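Local coordinates for protein Atg1 tMIT (Kluyveromyces marxianus, PDB 4P1N) that forms the tandem MIT region of a serine/threonine protein kinase that is essential in autophagy, where it is required for autophagosome formation, at residues Thr211-Tyr216 with Asn265-Leu270; Leu193-Asn198 with Ala217-Met222. All coordinates share one frame; numbering follows the deposited sequence.

In the fold
Both contacts lie in the second MIT domain and share helix 209-227. Contact 1 joins this helix to helix 250-273, and contact 2 joins it to helix 184-204. Both pairs run antiparallel, as in the three-helix bundle of an MIT domain. In chain order the segments are 193-198, 211-216, 217-222 and 265-270, so those of the two contacts alternate. The middle two follow each other directly. The contact centres are about 9 Å apart and the contacts touch: Tyr216 CD1 is 3.6 Å from Ser196 OG, and Leu267 packs on Leu220. One continuous core therefore holds the three helices together, with helix 209-227 contributing to both interfaces.

Contact 1. Residues Thr211-Tyr216 with Asn265-Leu270; sequences TCELAY and NRLKAL
Tyr216 and Arg266 meet because their first torsions turn both side chains into the gap between the helices. In Tyr216 the ring carbon CG stands anti to the carbonyl carbon (chi1 -66°). In Arg266, CG is anti to the backbone N (chi1 -170°), which sets this carbon on the phenol end of the ring. Arg266 CG is 3.2 Å from Tyr216 OH, a tight fit. Arg266 CB lies over one ring face, nearer the ring's margin than its centre. Bends at chi2 and chi3 then turn the guanidinium so that its edge faces the hydroxyl. It does not stack on the ring: the two planes are 56° apart. Glu203, outside the two segments, links the two polar ends. It forms a hydrogen bond with Tyr216 OH and a salt bridge with Arg266 NH2, so both groups are probably fixed in rotation.

Two leucines fill the rest of the contact. Leu270 CG meets the ring at its edge, 4.4 Å from Tyr216 CE2. Leu270 CD1 reaches the other helix and packs 4.0 Å from Cys212 CB and 3.8 Å from the backbone N of Glu213. Leu267 CB lies 4.1 Å from Tyr216 CB, where the backbones are nearest. Leu267 CD1 touches Glu213 CG at 3.8 Å. Of the Glu213 side chain, the aliphatic part makes this contact; its carboxylate forms a salt bridge with Lys271.

The two segments run antiparallel, their axes approaching to 9.8 Å. The contact joins the second and third helices of the MIT bundle. Helix 184-204 packs against Cys212 and Tyr216, and Leu267 continues onto Leu220 of helix 209-227.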
# COMPACT_ATOMS: atom_id res chain seq x y z
N THR B 211 -3.19 6.75 21.46
CA THR B 211 -2.45 5.49 21.53
C THR B 211 -3.41 4.39 21.93
O THR B 211 -3.47 3.35 21.29
CB THR B 211 -1.26 5.61 22.53
OG1 THR B 211 -0.39 6.65 22.08
CG2 THR B 211 -0.49 4.34 22.65
N CYS B 212 -4.21 4.66 22.97
CA CYS B 212 -5.20 3.71 23.43
C CYS B 212 -6.25 3.39 22.37
O CYS B 212 -6.62 2.23 22.23
CB CYS B 212 -5.91 4.23 24.67
SG CYS B 212 -4.81 4.50 26.05
N GLU B 213 -6.67 4.41 21.62
CA GLU B 213 -7.71 4.26 20.60
C GLU B 213 -7.27 3.35 19.48
O GLU B 213 -8.01 2.49 19.03
CB GLU B 213 -8.11 5.62 19.99
CG GLU B 213 -9.00 5.49 18.74
CD GLU B 213 -9.63 6.80 18.26
OE1 GLU B 213 -9.22 7.88 18.75
OE2 GLU B 213 -10.52 6.74 17.37
N LEU B 214 -6.05 3.56 19.02
CA LEU B 214 -5.49 2.75 17.96
C LEU B 214 -5.28 1.32 18.40
O LEU B 214 -5.53 0.41 17.62
CB LEU B 214 -4.18 3.36 17.49
CG LEU B 214 -3.74 2.76 16.16
CD1 LEU B 214 -3.74 3.85 15.09
CD2 LEU B 214 -2.39 2.10 16.31
N ALA B 215 -4.85 1.11 19.64
CA ALA B 215 -4.72 -0.24 20.16
C ALA B 215 -6.05 -0.99 20.17
O ALA B 215 -6.16 -2.07 19.61
CB ALA B 215 -4.07 -0.24 21.53
N TYR B 216 -7.09 -0.40 20.76
CA TYR B 216 -8.40 -1.08 20.74
C TYR B 216 -8.83 -1.37 19.29
O TYR B 216 -9.33 -2.44 19.01
CB TYR B 216 -9.47 -0.26 21.42
CG TYR B 216 -9.30 -0.05 22.90
CD1 TYR B 216 -9.12 -1.13 23.76
CD2 TYR B 216 -9.39 1.22 23.45
CE1 TYR B 216 -8.99 -0.95 25.10
CE2 TYR B 216 -9.27 1.41 24.82
CZ TYR B 216 -9.06 0.33 25.63
OH TYR B 216 -8.93 0.50 26.98
N ASN B 265 -16.99 -1.61 23.12
CA ASN B 265 -17.62 -0.75 24.13
C ASN B 265 -16.58 0.05 24.90
O ASN B 265 -16.80 1.21 25.18
CB ASN B 265 -18.56 -1.55 25.03
CG ASN B 265 -19.90 -1.82 24.35
OD1 ASN B 265 -20.43 -0.97 23.63
ND2 ASN B 265 -20.44 -3.03 24.57
N ARG B 266 -15.43 -0.54 25.15
CA ARG B 266 -14.31 0.18 25.74
C ARG B 266 -13.87 1.32 24.83
O ARG B 266 -13.61 2.44 25.29
CB ARG B 266 -13.16 -0.80 25.95
CG ARG B 266 -12.00 -0.30 26.77
CD ARG B 266 -12.38 0.05 28.20
NE ARG B 266 -12.39 1.50 28.35
CZ ARG B 266 -13.22 2.17 29.14
NH1 ARG B 266 -14.14 1.55 29.87
NH2 ARG B 266 -13.12 3.50 29.18
N LEU B 267 -13.78 1.05 23.53
CA LEU B 267 -13.38 2.06 22.56
C LEU B 267 -14.40 3.24 22.51
O LEU B 267 -14.00 4.40 22.45
CB LEU B 267 -13.17 1.43 21.19
CG LEU B 267 -12.88 2.36 20.02
CD1 LEU B 267 -11.66 3.23 20.26
CD2 LEU B 267 -12.70 1.58 18.75
N LYS B 268 -15.69 2.93 22.53
CA LYS B 268 -16.72 3.99 22.53
C LYS B 268 -16.64 4.87 23.78
O LYS B 268 -16.78 6.11 23.72
CB LYS B 268 -18.11 3.38 22.43
CG LYS B 268 -18.40 2.76 21.07
CD LYS B 268 -19.81 2.19 21.03
CE LYS B 268 -20.07 1.52 19.69
NZ LYS B 268 -21.28 0.64 19.75
N ALA B 269 -16.46 4.24 24.93
CA ALA B 269 -16.31 4.99 26.20
C ALA B 269 -15.12 5.92 26.09
O ALA B 269 -15.20 7.12 26.40
CB ALA B 269 -16.10 4.04 27.36
N LEU B 270 -14.00 5.37 25.65
CA LEU B 270 -12.81 6.17 25.48
C LEU B 270 -13.05 7.36 24.53
O LEU B 270 -12.61 8.47 24.78
CB LEU B 270 -11.69 5.30 24.94
CG LEU B 270 -10.23 5.70 25.11
CD1 LEU B 270 -9.55 5.69 23.74
CD2 LEU B 270 -9.97 7.01 25.84

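Contact 2. Residues Leu193-Asn198 with Ala217-Met222; sequences LDISRN and ATSLWM
Ser196 and Ser219 point their hydroxyls at each other across the two helices. Ser196 OG donates to Ser219 OG at 2.8 Å. Ser219 OG also forms a hydrogen bond with the backbone O of Ala192, one turn earlier on the helix of Ser196. Two bonds thus grip this buried hydroxyl, and the polar pair is satisfied inside an otherwise apolar interface. In both serines OG lies anti to the carbonyl carbon (chi1 -83° in Ser196), which brings the two hydroxyls together between the helices. Ser196 N is 3.3 Å from Ser219 OG, but the angle is too poor for a bond. An alanine in place of Ser196 would probably leave Ser219 OG without this donor and weaken the polar tie between the helices.

Ile195 packs beside the serines. Ile195 CB is 3.6 Å from Ser219 OG, and CG2 lies against the same hydroxyl. The CG1 branch leads away from it, extended at chi2 (163°), and carries CD1 to Thr218 and Met222, one turn apart on the facing helix. There Ile195 crosses both side chains at about a right angle. Ile195 CD1 touches Thr218 CG2 at 4.1 Å and Met222 SD at 4.0 Å. The bend of Met222 at chi3 concerns only its terminal methyl; the sulfur makes the contact. Thr218 offers its methyl, while its OG1 bonds back to Leu214 O.

Small serines at the nearest point suit a close pair of helices. The CA atoms of Ser196 and Ser219 are 6.2 Å apart, and the axes of the two antiparallel segments approach to 8.5 Å. The contact joins helix 184-204 to helix 209-227. Ser196 also packs on Ile263 of helix 250-273, while Val23 of helix 10-33 touches Thr218 and Met222.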
# COMPACT_ATOMS: atom_id res chain seq x y z
N LEU B 193 -6.07 -9.71 22.45
CA LEU B 193 -6.42 -9.52 23.85
C LEU B 193 -5.27 -8.90 24.65
O LEU B 193 -5.52 -8.06 25.51
CB LEU B 193 -6.88 -10.84 24.49
CG LEU B 193 -8.39 -11.15 24.32
CD1 LEU B 193 -8.96 -10.79 22.97
CD2 LEU B 193 -8.72 -12.60 24.60
N ASP B 194 -4.02 -9.27 24.35
CA ASP B 194 -2.87 -8.58 24.96
C ASP B 194 -2.84 -7.10 24.62
O ASP B 194 -2.60 -6.28 25.48
CB ASP B 194 -1.54 -9.15 24.45
CG ASP B 194 -1.25 -10.52 24.95
OD1 ASP B 194 -1.80 -10.96 25.98
OD2 ASP B 194 -0.44 -11.18 24.28
N ILE B 195 -3.07 -6.76 23.36
CA ILE B 195 -3.07 -5.37 22.94
C ILE B 195 -4.15 -4.57 23.67
O ILE B 195 -3.87 -3.46 24.12
CB ILE B 195 -3.27 -5.20 21.42
CG1 ILE B 195 -2.03 -5.71 20.67
CG2 ILE B 195 -3.48 -3.72 21.09
CD1 ILE B 195 -2.28 -5.98 19.20
N SER B 196 -5.37 -5.13 23.79
CA SER B 196 -6.45 -4.44 24.51
C SER B 196 -6.20 -4.38 26.04
O SER B 196 -6.57 -3.39 26.69
CB SER B 196 -7.81 -5.06 24.22
OG SER B 196 -8.34 -4.52 22.99
N ARG B 197 -5.62 -5.44 26.59
CA ARG B 197 -5.27 -5.46 27.99
C ARG B 197 -4.25 -4.37 28.28
O ARG B 197 -4.43 -3.61 29.20
CB ARG B 197 -4.73 -6.83 28.40
CG ARG B 197 -4.40 -6.92 29.89
CD ARG B 197 -3.69 -8.21 30.22
NE ARG B 197 -2.29 -8.15 29.79
CZ ARG B 197 -1.72 -8.97 28.90
NH1 ARG B 197 -2.39 -9.96 28.34
NH2 ARG B 197 -0.44 -8.78 28.58
N ASN B 198 -3.17 -4.33 27.49
CA ASN B 198 -2.19 -3.24 27.59
C ASN B 198 -2.81 -1.83 27.37
O ASN B 198 -2.39 -0.86 28.00
CB ASN B 198 -1.05 -3.43 26.57
CG ASN B 198 -0.05 -4.52 26.94
OD1 ASN B 198 0.68 -5.00 26.08
ND2 ASN B 198 0.01 -4.89 28.19
N ALA B 217 -8.67 -0.40 18.40
CA ALA B 217 -9.13 -0.58 17.02
C ALA B 217 -8.34 -1.74 16.38
O ALA B 217 -8.89 -2.58 15.63
CB ALA B 217 -8.94 0.73 16.22
N THR B 218 -7.05 -1.80 16.71
CA THR B 218 -6.20 -2.90 16.24
C THR B 218 -6.68 -4.26 16.71
O THR B 218 -6.81 -5.17 15.88
CB THR B 218 -4.74 -2.70 16.62
OG1 THR B 218 -4.29 -1.45 16.09
CG2 THR B 218 -3.87 -3.86 16.11
N SER B 219 -7.01 -4.39 18.00
CA SER B 219 -7.58 -5.63 18.52
C SER B 219 -8.86 -6.01 17.83
O SER B 219 -9.15 -7.17 17.64
CB SER B 219 -7.92 -5.53 19.99
OG SER B 219 -6.78 -5.34 20.79
N LEU B 220 -9.68 -5.01 17.51
CA LEU B 220 -10.94 -5.28 16.90
C LEU B 220 -10.75 -5.73 15.46
O LEU B 220 -11.38 -6.68 15.04
CB LEU B 220 -11.82 -4.03 16.91
CG LEU B 220 -12.43 -3.71 18.27
CD1 LEU B 220 -13.06 -2.33 18.17
CD2 LEU B 220 -13.46 -4.75 18.70
N TRP B 221 -9.87 -5.06 14.71
CA TRP B 221 -9.58 -5.55 13.36
C TRP B 221 -9.15 -7.00 13.40
O TRP B 221 -9.62 -7.80 12.61
CB TRP B 221 -8.51 -4.74 12.68
CG TRP B 221 -8.88 -3.36 12.35
CD1 TRP B 221 -8.21 -2.22 12.73
CD2 TRP B 221 -9.96 -2.93 11.50
NE1 TRP B 221 -8.81 -1.12 12.18
CE2 TRP B 221 -9.88 -1.53 11.42
CE3 TRP B 221 -10.94 -3.59 10.78
CZ2 TRP B 221 -10.75 -0.78 10.67
CZ3 TRP B 221 -11.84 -2.84 10.03
CH2 TRP B 221 -11.74 -1.45 9.99
N MET B 222 -8.28 -7.33 14.34
CA MET B 222 -7.74 -8.71 14.48
C MET B 222 -8.80 -9.72 14.74
O MET B 222 -8.86 -10.74 14.06
CB MET B 222 -6.69 -8.78 15.57
CG MET B 222 -5.44 -7.99 15.20
SD MET B 222 -4.12 -8.15 16.41
CE MET B 222 -3.61 -9.82 16.20